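Local coordinates for protein RNA-directed RNA polymerase (Infectious pancreatic necrosis virus, PDB 3ZED) that copies RNA from an RNA template as the viral RNA-dependent RNA polymerase, and probably also exists covalently attached to the genomic RNA, at residues S269-L274 against A441-N446; E557-G562 against V577-R582; M571-P576 against N684-S689. All blocks are in the same frame, centred on the assembly; numbering follows the deposited sequence.

Contact 1 (S269-L274 against A441-N446); sequences SFIRDL and ATFAMN
F443 meets three side chains of helix 260-278: I271 and L274 pack at its base, so that CB sits in the notch between their tips, and F270 meets one side of its ring. The three lie on one side of that helix, two of them one turn apart, and each meets the phenylalanine side chain at roughly a right angle. The closest touch is at the base, where I271 CD1 presses to 3.6 Å from F443 CB. L274 CD2 comes in beside it, 4.0 Å from F443 CA and close to the plane of the F443 ring. Further out, F443 CE1 reaches the edge of the F270 ring, 4.0 Å from CE2, without stacking on it. F443 holds its ring (chi1 173°, CG on the far side from N) so that the CD1-CE1 side is turned to F270 while CB faces I271 CD1. T442 fills the margin beside L274, its CG2 touching loosely, while its hydroxyl turns back to P438 O in its own helix. L331 of helix 326-340 touches F270, I271 and F443, and F294 meets F270 edge-to-face. The whole is an apolar, near-perpendicular alpha-alpha packing (98° between the short axes, 10.5 Å apart) within the palm-family region of the birnavirus polymerase.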
ATOM      1  N   SER B 269     -13.022  -7.510  21.694  1.00 61.72           N
ATOM      2  CA  SER B 269     -12.510  -7.482  23.064  1.00 63.14           C
ATOM      3  C   SER B 269     -11.466  -6.392  23.248  1.00 65.59           C
ATOM      4  O   SER B 269     -11.487  -5.727  24.276  1.00 66.30           O
ATOM      5  CB  SER B 269     -11.930  -8.839  23.454  1.00 67.60           C
ATOM      6  OG  SER B 269     -12.893  -9.873  23.339  1.00 78.67           O
ATOM      7  N   PHE B 270     -10.585  -6.183  22.250  1.00 59.69           N
ATOM      8  CA  PHE B 270      -9.549  -5.165  22.353  1.00 58.47           C
ATOM      9  C   PHE B 270     -10.140  -3.751  22.405  1.00 63.57           C
ATOM     10  O   PHE B 270      -9.774  -3.000  23.302  1.00 63.91           O
ATOM     11  CB  PHE B 270      -8.520  -5.274  21.204  1.00 57.50           C
ATOM     12  CG  PHE B 270      -7.397  -4.269  21.313  1.00 57.36           C
ATOM     13  CD1 PHE B 270      -6.478  -4.335  22.360  1.00 60.31           C
ATOM     14  CD2 PHE B 270      -7.273  -3.238  20.384  1.00 58.16           C
ATOM     15  CE1 PHE B 270      -5.438  -3.401  22.463  1.00 60.91           C
ATOM     16  CE2 PHE B 270      -6.231  -2.299  20.485  1.00 60.03           C
ATOM     17  CZ  PHE B 270      -5.323  -2.388  21.523  1.00 58.78           C
ATOM     18  N   ILE B 271     -11.030  -3.391  21.456  1.00 61.22           N
ATOM     19  CA  ILE B 271     -11.637  -2.054  21.382  1.00 61.68           C
ATOM     20  C   ILE B 271     -12.563  -1.801  22.614  1.00 69.54           C
ATOM     21  O   ILE B 271     -12.563  -0.681  23.136  1.00 69.97           O
ATOM     22  CB  ILE B 271     -12.345  -1.782  20.000  1.00 63.39           C
ATOM     23  CG1 ILE B 271     -12.658  -0.278  19.772  1.00 63.40           C
ATOM     24  CG2 ILE B 271     -13.587  -2.648  19.757  1.00 64.27           C
ATOM     25  CD1 ILE B 271     -11.442   0.609  19.543  1.00 64.39           C
ATOM     26  N   ARG B 272     -13.288  -2.845  23.097  1.00 68.42           N
ATOM     27  CA  ARG B 272     -14.183  -2.753  24.260  1.00 70.33           C
ATOM     28  C   ARG B 272     -13.386  -2.572  25.553  1.00 75.71           C
ATOM     29  O   ARG B 272     -13.739  -1.715  26.367  1.00 76.25           O
ATOM     30  CB  ARG B 272     -15.084  -3.996  24.335  1.00 71.49           C
ATOM     31  CG  ARG B 272     -15.866  -4.194  25.652  1.00 78.50           C
ATOM     32  CD  ARG B 272     -16.975  -5.229  25.539  1.00 79.36           C
ATOM     33  NE  ARG B 272     -16.528  -6.446  24.857  1.00 87.04           N
ATOM     34  CZ  ARG B 272     -17.015  -6.874  23.699  1.00 96.24           C
ATOM     35  NH1 ARG B 272     -18.001  -6.214  23.099  1.00 79.06           N
ATOM     36  NH2 ARG B 272     -16.537  -7.979  23.140  1.00 84.01           N
ATOM     37  N   ASP B 273     -12.309  -3.369  25.730  1.00 73.10           N
ATOM     38  CA  ASP B 273     -11.441  -3.308  26.914  1.00 74.00           C
ATOM     39  C   ASP B 273     -10.683  -2.002  26.967  1.00 75.74           C
ATOM     40  O   ASP B 273     -10.470  -1.488  28.055  1.00 76.90           O
ATOM     41  CB  ASP B 273     -10.452  -4.483  26.965  1.00 75.77           C
ATOM     42  CG  ASP B 273     -11.004  -5.798  27.486  1.00 90.07           C
ATOM     43  OD1 ASP B 273     -12.246  -5.904  27.662  1.00 91.39           O
ATOM     44  OD2 ASP B 273     -10.198  -6.728  27.709  1.00 98.12           O
ATOM     45  N   LEU B 274     -10.284  -1.463  25.801  1.00 69.49           N
ATOM     46  CA  LEU B 274      -9.591  -0.182  25.699  1.00 67.40           C
ATOM     47  C   LEU B 274     -10.548   0.962  26.104  1.00 70.75           C
ATOM     48  O   LEU B 274     -10.183   1.786  26.942  1.00 70.61           O
ATOM     49  CB  LEU B 274      -9.054   0.004  24.273  1.00 65.02           C
ATOM     50  CG  LEU B 274      -8.129   1.196  23.976  1.00 68.87           C
ATOM     51  CD1 LEU B 274      -6.848   1.156  24.838  1.00 69.25           C
ATOM     52  CD2 LEU B 274      -7.760   1.222  22.498  1.00 67.80           C
ATOM     53  N   ALA B 441     -11.650   7.521  19.180  1.00 55.12           N
ATOM     54  CA  ALA B 441     -10.662   8.619  19.144  1.00 54.23           C
ATOM     55  C   ALA B 441      -9.391   8.168  19.886  1.00 56.31           C
ATOM     56  O   ALA B 441      -8.297   8.477  19.435  1.00 55.01           O
ATOM     57  CB  ALA B 441     -11.233   9.882  19.794  1.00 56.44           C
ATOM     58  N   THR B 442      -9.542   7.373  20.971  1.00 53.20           N
ATOM     59  CA  THR B 442      -8.433   6.823  21.762  1.00 53.39           C
ATOM     60  C   THR B 442      -7.668   5.794  20.933  1.00 56.48           C
ATOM     61  O   THR B 442      -6.438   5.844  20.882  1.00 55.01           O
ATOM     62  CB  THR B 442      -8.963   6.207  23.073  1.00 59.93           C
ATOM     63  OG1 THR B 442      -9.698   7.211  23.763  1.00 60.90           O
ATOM     64  CG2 THR B 442      -7.842   5.670  23.978  1.00 60.68           C
ATOM     65  N   PHE B 443      -8.394   4.858  20.287  1.00 53.10           N
ATOM     66  CA  PHE B 443      -7.743   3.859  19.458  1.00 51.40           C
ATOM     67  C   PHE B 443      -6.983   4.531  18.344  1.00 55.66           C
ATOM     68  O   PHE B 443      -5.787   4.286  18.214  1.00 56.97           O
ATOM     69  CB  PHE B 443      -8.741   2.839  18.884  1.00 52.45           C
ATOM     70  CG  PHE B 443      -8.101   1.906  17.880  1.00 51.15           C
ATOM     71  CD1 PHE B 443      -7.147   0.968  18.283  1.00 53.44           C
ATOM     72  CD2 PHE B 443      -8.378   2.025  16.520  1.00 50.93           C
ATOM     73  CE1 PHE B 443      -6.509   0.137  17.347  1.00 53.20           C
ATOM     74  CE2 PHE B 443      -7.730   1.206  15.578  1.00 52.18           C
ATOM     75  CZ  PHE B 443      -6.801   0.266  15.997  1.00 50.40           C
ATOM     76  N   ALA B 444      -7.652   5.411  17.575  1.00 50.32           N
ATOM     77  CA  ALA B 444      -7.052   6.051  16.401  1.00 47.87           C
ATOM     78  C   ALA B 444      -5.889   6.978  16.732  1.00 51.31           C
ATOM     79  O   ALA B 444      -4.846   6.880  16.082  1.00 48.69           O
ATOM     80  CB  ALA B 444      -8.113   6.814  15.619  1.00 48.45           C
ATOM     81  N   MET B 445      -6.052   7.857  17.739  1.00 49.41           N
ATOM     82  CA  MET B 445      -5.047   8.867  18.063  1.00 48.72           C
ATOM     83  C   MET B 445      -3.993   8.431  19.054  1.00 53.21           C
ATOM     84  O   MET B 445      -2.839   8.829  18.923  1.00 52.56           O
ATOM     85  CB  MET B 445      -5.713  10.152  18.623  1.00 51.84           C
ATOM     86  CG  MET B 445      -6.769  10.791  17.702  1.00 54.55           C
ATOM     87  SD  MET B 445      -6.291  11.016  15.949  1.00 56.43           S
ATOM     88  CE  MET B 445      -4.923  12.135  16.115  1.00 52.31           C
ATOM     89  N   ASN B 446      -4.384   7.685  20.068  1.00 51.38           N
ATOM     90  CA  ASN B 446      -3.483   7.408  21.170  1.00 51.97           C
ATOM     91  C   ASN B 446      -2.835   6.041  21.164  1.00 55.72           C
ATOM     92  O   ASN B 446      -1.817   5.887  21.839  1.00 55.66           O
ATOM     93  CB  ASN B 446      -4.237   7.600  22.502  1.00 53.48           C
ATOM     94  CG  ASN B 446      -4.891   8.953  22.654  1.00 63.54           C
ATOM     95  OD1 ASN B 446      -6.100   9.078  22.591  1.00 58.03           O
ATOM     96  ND2 ASN B 446      -4.115   9.990  22.891  1.00 58.40           N
TER

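Contact 2 (E557-G562 against V577-R582); sequences ELDLLG and VLENER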
ATOM      1  N   GLU B 557       9.720   8.110 -21.290  1.00 33.92           N
ATOM      2  CA  GLU B 557       9.989   7.182 -20.184  1.00 32.90           C
ATOM      3  C   GLU B 557       9.780   7.827 -18.810  1.00 35.23           C
ATOM      4  O   GLU B 557      10.699   7.962 -18.018  1.00 32.42           O
ATOM      5  CB  GLU B 557      11.388   6.566 -20.322  1.00 34.46           C
ATOM      6  CG  GLU B 557      11.580   5.810 -21.626  1.00 42.44           C
ATOM      7  CD  GLU B 557      12.758   4.859 -21.574  1.00 68.62           C
ATOM      8  OE1 GLU B 557      12.581   3.710 -21.106  1.00 77.75           O
ATOM      9  OE2 GLU B 557      13.875   5.291 -21.935  1.00 52.36           O
ATOM     10  N   LEU B 558       8.517   8.181 -18.526  1.00 34.44           N
ATOM     11  CA  LEU B 558       8.123   8.844 -17.301  1.00 34.70           C
ATOM     12  C   LEU B 558       8.311   7.966 -16.084  1.00 40.12           C
ATOM     13  O   LEU B 558       8.541   8.495 -14.992  1.00 39.72           O
ATOM     14  CB  LEU B 558       6.646   9.252 -17.380  1.00 34.95           C
ATOM     15  CG  LEU B 558       6.204  10.216 -18.468  1.00 38.77           C
ATOM     16  CD1 LEU B 558       4.688  10.367 -18.439  1.00 38.09           C
ATOM     17  CD2 LEU B 558       6.915  11.585 -18.327  1.00 39.03           C
ATOM     18  N   ASP B 559       8.174   6.626 -16.267  1.00 36.43           N
ATOM     19  CA  ASP B 559       8.143   5.617 -15.215  1.00 36.41           C
ATOM     20  C   ASP B 559       7.074   6.045 -14.191  1.00 38.68           C
ATOM     21  O   ASP B 559       7.284   5.985 -12.983  1.00 38.42           O
ATOM     22  CB  ASP B 559       9.527   5.351 -14.585  1.00 39.61           C
ATOM     23  CG  ASP B 559       9.569   4.147 -13.647  1.00 52.84           C
ATOM     24  OD1 ASP B 559       8.756   3.213 -13.837  1.00 53.68           O
ATOM     25  OD2 ASP B 559      10.365   4.171 -12.686  1.00 58.65           O
ATOM     26  N   LEU B 560       5.934   6.545 -14.707  1.00 34.17           N
ATOM     27  CA  LEU B 560       4.818   7.001 -13.898  1.00 33.66           C
ATOM     28  C   LEU B 560       4.132   5.779 -13.346  1.00 37.23           C
ATOM     29  O   LEU B 560       3.400   5.108 -14.065  1.00 36.63           O
ATOM     30  CB  LEU B 560       3.866   7.864 -14.749  1.00 34.28           C
ATOM     31  CG  LEU B 560       2.672   8.496 -13.997  1.00 38.83           C
ATOM     32  CD1 LEU B 560       3.120   9.697 -13.159  1.00 39.55           C
ATOM     33  CD2 LEU B 560       1.617   8.923 -14.965  1.00 40.88           C
ATOM     34  N   LEU B 561       4.449   5.434 -12.082  1.00 34.13           N
ATOM     35  CA  LEU B 561       3.927   4.231 -11.417  1.00 34.11           C
ATOM     36  C   LEU B 561       4.224   2.974 -12.281  1.00 37.16           C
ATOM     37  O   LEU B 561       3.414   2.056 -12.345  1.00 35.33           O
ATOM     38  CB  LEU B 561       2.416   4.350 -11.061  1.00 34.08           C
ATOM     39  CG  LEU B 561       1.977   5.641 -10.331  1.00 40.10           C
ATOM     40  CD1 LEU B 561       0.508   5.608  -9.993  1.00 39.68           C
ATOM     41  CD2 LEU B 561       2.790   5.868  -9.070  1.00 44.52           C
ATOM     42  N   GLY B 562       5.403   2.970 -12.922  1.00 36.32           N
ATOM     43  CA  GLY B 562       5.870   1.876 -13.770  1.00 35.49           C
ATOM     44  C   GLY B 562       5.492   1.944 -15.234  1.00 37.88           C
ATOM     45  O   GLY B 562       5.755   0.997 -15.972  1.00 37.79           O
ATOM     46  N   VAL B 577       2.742   2.018 -21.954  1.00 31.39           N
ATOM     47  CA  VAL B 577       3.493   0.794 -22.158  1.00 30.78           C
ATOM     48  C   VAL B 577       4.294   0.584 -20.869  1.00 33.38           C
ATOM     49  O   VAL B 577       4.880   1.549 -20.306  1.00 29.76           O
ATOM     50  CB  VAL B 577       4.374   0.691 -23.442  1.00 34.02           C
ATOM     51  CG1 VAL B 577       3.530   0.739 -24.704  1.00 33.08           C
ATOM     52  CG2 VAL B 577       5.512   1.721 -23.473  1.00 33.59           C
ATOM     53  N   LEU B 578       4.301  -0.657 -20.387  1.00 30.64           N
ATOM     54  CA  LEU B 578       5.036  -0.967 -19.167  1.00 30.82           C
ATOM     55  C   LEU B 578       6.490  -0.582 -19.340  1.00 35.98           C
ATOM     56  O   LEU B 578       7.047  -0.879 -20.404  1.00 37.25           O
ATOM     57  CB  LEU B 578       4.912  -2.472 -18.837  1.00 30.37           C
ATOM     58  CG  LEU B 578       5.474  -2.885 -17.480  1.00 32.73           C
ATOM     59  CD1 LEU B 578       4.677  -2.234 -16.320  1.00 31.76           C
ATOM     60  CD2 LEU B 578       5.451  -4.373 -17.344  1.00 33.58           C
ATOM     61  N   GLU B 579       7.093   0.098 -18.330  1.00 33.72           N
ATOM     62  CA  GLU B 579       8.506   0.480 -18.356  0.53 34.05           C
ATOM     63  C   GLU B 579       9.336  -0.733 -18.780  1.00 35.66           C
ATOM     64  O   GLU B 579       9.097  -1.828 -18.271  1.00 34.02           O
ATOM     65  CB  GLU B 579       8.951   1.002 -16.980  0.53 35.75           C
ATOM     66  CG  GLU B 579      10.011   2.093 -17.062  0.53 50.98           C
ATOM     67  CD  GLU B 579       9.551   3.428 -17.619  0.53 69.59           C
ATOM     68  OE1 GLU B 579       8.327   3.684 -17.631  0.53 66.78           O
ATOM     69  OE2 GLU B 579      10.409   4.205 -18.087  0.53 70.19           O
ATOM     70  N   ASN B 580      10.239  -0.557 -19.758  1.00 32.85           N
ATOM     71  CA  ASN B 580      11.057  -1.624 -20.356  1.00 33.64           C
ATOM     72  C   ASN B 580      11.688  -2.622 -19.352  1.00 37.60           C
ATOM     73  O   ASN B 580      11.533  -3.833 -19.544  1.00 34.90           O
ATOM     74  CB  ASN B 580      12.145  -1.066 -21.269  1.00 32.51           C
ATOM     75  CG  ASN B 580      12.931  -2.162 -21.977  1.00 48.47           C
ATOM     76  OD1 ASN B 580      12.384  -2.987 -22.703  1.00 36.71           O
ATOM     77  ND2 ASN B 580      14.204  -2.284 -21.671  1.00 39.37           N
ATOM     78  N   GLU B 581      12.372  -2.136 -18.312  1.00 36.05           N
ATOM     79  CA  GLU B 581      13.042  -2.994 -17.316  1.00 36.44           C
ATOM     80  C   GLU B 581      12.046  -3.929 -16.605  1.00 39.80           C
ATOM     81  O   GLU B 581      12.351  -5.100 -16.402  1.00 41.07           O
ATOM     82  CB  GLU B 581      13.790  -2.130 -16.292  1.00 38.13           C
ATOM     83  CG  GLU B 581      14.962  -2.829 -15.620  1.00 54.13           C
ATOM     84  CD  GLU B 581      15.774  -1.919 -14.710  1.00 85.73           C
ATOM     85  OE1 GLU B 581      15.299  -1.608 -13.592  1.00 77.93           O
ATOM     86  OE2 GLU B 581      16.880  -1.498 -15.127  1.00 86.98           O
ATOM     87  N   ARG B 582      10.869  -3.420 -16.255  1.00 34.89           N
ATOM     88  CA  ARG B 582       9.792  -4.203 -15.636  1.00 35.36           C
ATOM     89  C   ARG B 582       9.234  -5.242 -16.621  1.00 37.22           C
ATOM     90  O   ARG B 582       8.992  -6.383 -16.234  1.00 35.91           O
ATOM     91  CB  ARG B 582       8.647  -3.280 -15.179  1.00 33.21           C
ATOM     92  CG  ARG B 582       9.051  -2.346 -14.069  1.00 37.58           C
ATOM     93  CD  ARG B 582       7.826  -1.625 -13.558  1.00 43.57           C
ATOM     94  NE  ARG B 582       8.224  -0.553 -12.653  1.00 56.95           N
ATOM     95  CZ  ARG B 582       7.619  -0.276 -11.505  1.00 75.95           C
ATOM     96  NH1 ARG B 582       6.563  -0.985 -11.112  1.00 56.52           N
ATOM     97  NH2 ARG B 582       8.051   0.726 -10.747  1.00 70.95           N
TER
HETATM   98  O   HOH W   1      10.130   2.078 -21.143  1.00 45.63           O
HETATM   99  O   HOH W   2      10.095   0.896 -13.600  1.00 48.77           O
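E579, in the conformer described, one of two, lies across D559, its bent chain (chi2 69°) putting the carboxylate carbon CD 3.6 Å from D559 CB. There OE2 packs 3.4 Å from E557 CB, and the E557 and E579 carboxylates, nearly parallel in plane, bring OE1 of the former to 3.8 Å from OE2 of the latter. Such gathered negative charge is probably eased by R519, which forms a salt bridge with E579 OE2, while S564 OG bonds to OE1. The firm link is in the backbone: E579 N, at the N-cap position, donates to G562 O at 2.9 Å and 171°. L578 CD1 rests 3.4 Å from that same G562 O. Over G562 CA, which has no side chain to intervene, R582 lays one guanidinium face, 3.5 Å from plane to atom. D559 OD1 is a long ionic partner for R582, well out of the guanidinium plane. A water bridges E557 OE1 to N580 N. D559 and L560 make a G1 bulge opposite W563, closing the turn between strands 556-560 and 563-568. This corner of the three-stranded sheet meets the start of helix 580-588, while L558 and L560 pack against helix 364-377 and Y391 of strand 389-394 bonds to the turn.

Contact 3 (M571-P576 against N684-S689); sequences MEMFVP and NTPLDS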
ATOM      1  N   MET B 571      -5.171   6.451 -32.685  1.00 42.25           N
ATOM      2  CA  MET B 571      -5.998   7.018 -31.631  1.00 42.16           C
ATOM      3  C   MET B 571      -5.715   8.491 -31.383  1.00 46.69           C
ATOM      4  O   MET B 571      -6.544   9.159 -30.760  1.00 46.04           O
ATOM      5  CB  MET B 571      -5.815   6.213 -30.340  1.00 42.81           C
ATOM      6  CG  MET B 571      -6.261   4.774 -30.484  1.00 45.35           C
ATOM      7  SD  MET B 571      -6.337   3.948 -28.906  1.00 48.59           S
ATOM      8  CE  MET B 571      -7.956   4.532 -28.316  1.00 45.56           C
ATOM      9  N   GLU B 572      -4.572   9.002 -31.908  1.00 43.48           N
ATOM     10  CA  GLU B 572      -4.118  10.400 -31.809  1.00 43.49           C
ATOM     11  C   GLU B 572      -3.973  10.803 -30.344  1.00 47.59           C
ATOM     12  O   GLU B 572      -4.443  11.855 -29.903  1.00 47.45           O
ATOM     13  CB  GLU B 572      -5.031  11.365 -32.566  1.00 45.52           C
ATOM     14  CG  GLU B 572      -4.842  11.325 -34.073  1.00 52.35           C
ATOM     15  CD  GLU B 572      -5.634  12.415 -34.749  1.00 74.41           C
ATOM     16  OE1 GLU B 572      -5.104  13.544 -34.839  1.00 70.88           O
ATOM     17  OE2 GLU B 572      -6.816  12.172 -35.092  1.00 72.77           O
ATOM     18  N   MET B 573      -3.305   9.933 -29.598  1.00 41.85           N
ATOM     19  CA  MET B 573      -3.071  10.130 -28.186  1.00 40.57           C
ATOM     20  C   MET B 573      -1.925   9.286 -27.721  1.00 39.81           C
ATOM     21  O   MET B 573      -1.477   8.365 -28.420  1.00 38.17           O
ATOM     22  CB  MET B 573      -4.343   9.818 -27.358  1.00 43.25           C
ATOM     23  CG  MET B 573      -4.853   8.393 -27.489  1.00 47.28           C
ATOM     24  SD  MET B 573      -6.576   8.264 -26.906  1.00 51.78           S
ATOM     25  CE  MET B 573      -6.267   7.714 -25.276  1.00 46.45           C
ATOM     26  N   PHE B 574      -1.440   9.624 -26.522  1.00 35.02           N
ATOM     27  CA  PHE B 574      -0.432   8.836 -25.838  1.00 33.74           C
ATOM     28  C   PHE B 574      -1.126   7.690 -25.126  1.00 38.21           C
ATOM     29  O   PHE B 574      -2.232   7.859 -24.578  1.00 39.55           O
ATOM     30  CB  PHE B 574       0.373   9.683 -24.844  1.00 34.68           C
ATOM     31  CG  PHE B 574       1.341  10.602 -25.532  1.00 35.05           C
ATOM     32  CD1 PHE B 574       2.632  10.183 -25.826  1.00 36.49           C
ATOM     33  CD2 PHE B 574       0.974  11.898 -25.863  1.00 36.23           C
ATOM     34  CE1 PHE B 574       3.539  11.048 -26.448  1.00 37.65           C
ATOM     35  CE2 PHE B 574       1.874  12.750 -26.512  1.00 38.95           C
ATOM     36  CZ  PHE B 574       3.147  12.320 -26.801  1.00 36.41           C
ATOM     37  N   VAL B 575      -0.499   6.520 -25.177  1.00 32.90           N
ATOM     38  CA  VAL B 575      -1.008   5.299 -24.546  1.00 32.72           C
ATOM     39  C   VAL B 575       0.096   4.739 -23.624  1.00 37.59           C
ATOM     40  O   VAL B 575       1.274   4.986 -23.893  1.00 37.38           O
ATOM     41  CB  VAL B 575      -1.499   4.258 -25.586  1.00 34.75           C
ATOM     42  CG1 VAL B 575      -2.673   4.804 -26.392  1.00 34.83           C
ATOM     43  CG2 VAL B 575      -0.364   3.806 -26.516  1.00 34.05           C
ATOM     44  N   PRO B 576      -0.230   3.996 -22.545  1.00 33.34           N
ATOM     45  CA  PRO B 576       0.846   3.473 -21.707  1.00 31.90           C
ATOM     46  C   PRO B 576       1.461   2.182 -22.242  1.00 35.44           C
ATOM     47  O   PRO B 576       0.790   1.344 -22.848  1.00 34.53           O
ATOM     48  CB  PRO B 576       0.150   3.203 -20.378  1.00 32.23           C
ATOM     49  CG  PRO B 576      -1.256   2.841 -20.761  1.00 35.59           C
ATOM     50  CD  PRO B 576      -1.562   3.617 -22.016  1.00 32.69           C
ATOM     51  N   ASN B 684      -7.531   1.455 -24.214  1.00 38.59           N
ATOM     52  CA  ASN B 684      -7.103   2.845 -24.255  1.00 36.85           C
ATOM     53  C   ASN B 684      -8.232   3.801 -24.552  1.00 40.93           C
ATOM     54  O   ASN B 684      -8.002   5.012 -24.603  1.00 41.83           O
ATOM     55  CB  ASN B 684      -5.994   3.007 -25.287  1.00 33.86           C
ATOM     56  CG  ASN B 684      -4.689   2.519 -24.764  1.00 40.17           C
ATOM     57  OD1 ASN B 684      -4.225   2.958 -23.700  1.00 33.56           O
ATOM     58  ND2 ASN B 684      -4.070   1.605 -25.481  1.00 31.81           N
ATOM     59  N   THR B 685      -9.455   3.286 -24.710  1.00 38.13           N
ATOM     60  CA  THR B 685     -10.610   4.117 -25.049  1.00 38.50           C
ATOM     61  C   THR B 685     -11.099   4.900 -23.827  1.00 44.51           C
ATOM     62  O   THR B 685     -11.475   4.296 -22.813  1.00 45.09           O
ATOM     63  CB  THR B 685     -11.703   3.273 -25.702  1.00 39.03           C
ATOM     64  OG1 THR B 685     -11.165   2.791 -26.922  1.00 38.10           O
ATOM     65  CG2 THR B 685     -13.003   4.070 -26.003  1.00 31.08           C
ATOM     66  N   PRO B 686     -11.086   6.255 -23.908  1.00 41.84           N
ATOM     67  CA  PRO B 686     -11.603   7.052 -22.787  1.00 41.97           C
ATOM     68  C   PRO B 686     -13.121   7.060 -22.780  1.00 49.79           C
ATOM     69  O   PRO B 686     -13.740   7.042 -23.835  1.00 49.86           O
ATOM     70  CB  PRO B 686     -11.051   8.462 -23.037  1.00 43.77           C
ATOM     71  CG  PRO B 686     -10.483   8.450 -24.417  1.00 48.54           C
ATOM     72  CD  PRO B 686     -10.667   7.111 -25.039  1.00 43.69           C
ATOM     73  N   LEU B 687     -13.713   7.111 -21.596  1.00 51.35           N
ATOM     74  CA  LEU B 687     -15.162   7.181 -21.407  1.00 54.72           C
ATOM     75  C   LEU B 687     -15.660   8.567 -21.778  1.00 59.86           C
ATOM     76  O   LEU B 687     -16.711   8.680 -22.385  1.00 60.26           O
ATOM     77  CB  LEU B 687     -15.521   6.855 -19.951  1.00 55.32           C
ATOM     78  CG  LEU B 687     -16.304   5.581 -19.741  1.00 61.78           C
ATOM     79  CD1 LEU B 687     -15.943   4.953 -18.407  1.00 61.66           C
ATOM     80  CD2 LEU B 687     -17.800   5.848 -19.818  1.00 67.46           C
ATOM     81  N   ASP B 688     -14.864   9.605 -21.454  1.00 57.54           N
ATOM     82  CA  ASP B 688     -15.148  11.012 -21.687  1.00 59.31           C
ATOM     83  C   ASP B 688     -13.942  11.762 -22.232  1.00 62.36           C
ATOM     84  O   ASP B 688     -12.798  11.353 -22.015  1.00 61.60           O
ATOM     85  CB  ASP B 688     -15.588  11.676 -20.365  1.00 62.81           C
ATOM     86  CG  ASP B 688     -16.930  11.205 -19.835  1.00 81.55           C
ATOM     87  OD1 ASP B 688     -17.976  11.547 -20.460  1.00 86.05           O
ATOM     88  OD2 ASP B 688     -16.947  10.531 -18.782  1.00 85.35           O
ATOM     89  N   SER B 689     -14.207  12.895 -22.907  1.00 59.65           N
ATOM     90  CA  SER B 689     -13.199  13.812 -23.419  1.00 59.47           C
ATOM     91  C   SER B 689     -12.577  14.564 -22.236  1.00 63.63           C
ATOM     92  O   SER B 689     -13.241  14.743 -21.206  1.00 63.95           O
ATOM     93  CB  SER B 689     -13.821  14.781 -24.413  1.00 65.28           C
ATOM     94  OG  SER B 689     -14.860  15.511 -23.780  1.00 79.31           O
TER
HETATM   95  O   HOH W   3      -1.372   0.846 -24.442  1.00 40.09           O
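The amide of N684 is the flat group here, and V575 lies over one of its faces: CG1 sits 3.5 Å from N684 CG, with CB also above the amide. Beyond the oxygen end, P576 CD approaches N684 OD1 to 3.2 Å, the proline ring and the amide running antiparallel alongside one another. The setting is the outer strand, 573-578, of a three-stranded antiparallel sheet in the thumb-family region, entered through a G1 bulge in which E572 and M573 both face S568. The loop after helix 677-683 meets this strand through its first three residues. N684 carries most of the loop's side: with CG anti to the carbonyl carbon, chi1 -78° turns its amide to V575 and P576, leaving CB and the carbonyl O to the two methionines. M571 SD packs 3.8 Å from N684 CB, and its chain bends at the last torsion (chi3 81°) to bring CE within 3.7 Å of N684 O. M573 comes to that oxygen as well, CE at 3.3 Å, and the same methyl just touches P686 CG. M571 CE also brushes T685 OG1, whose hydroxyl is engaged with V681 O of the preceding helix. L541 packs on M571 and N684. N684 ND2 is held by L680 O, again in the helix that has just ended, and by a water at 3.0 Å from ND2, which in turn donates to P576 O at 2.7 Å.

In the fold
Contact 1 comes first along the chain and closes before the other two open; it belongs to the palm-family region, whereas contacts 2 and 3 lie in the thumb-family region. Their centres are about 42 and 47 Å from that of contact 1, on the opposite side of the chain's centre. Contacts 2 and 3 are close, centres about 18 Å apart, and alternate in sequence. Both use strand 573-578 of one three-stranded sheet: its start meets a loop over 100 residues later, and its end, running into the first turn of helix 580-588, meets the turn after strand 556-560 on the sheet's other edge. Contact 1 joins helices 260-278 and 438-452 far across the molecule.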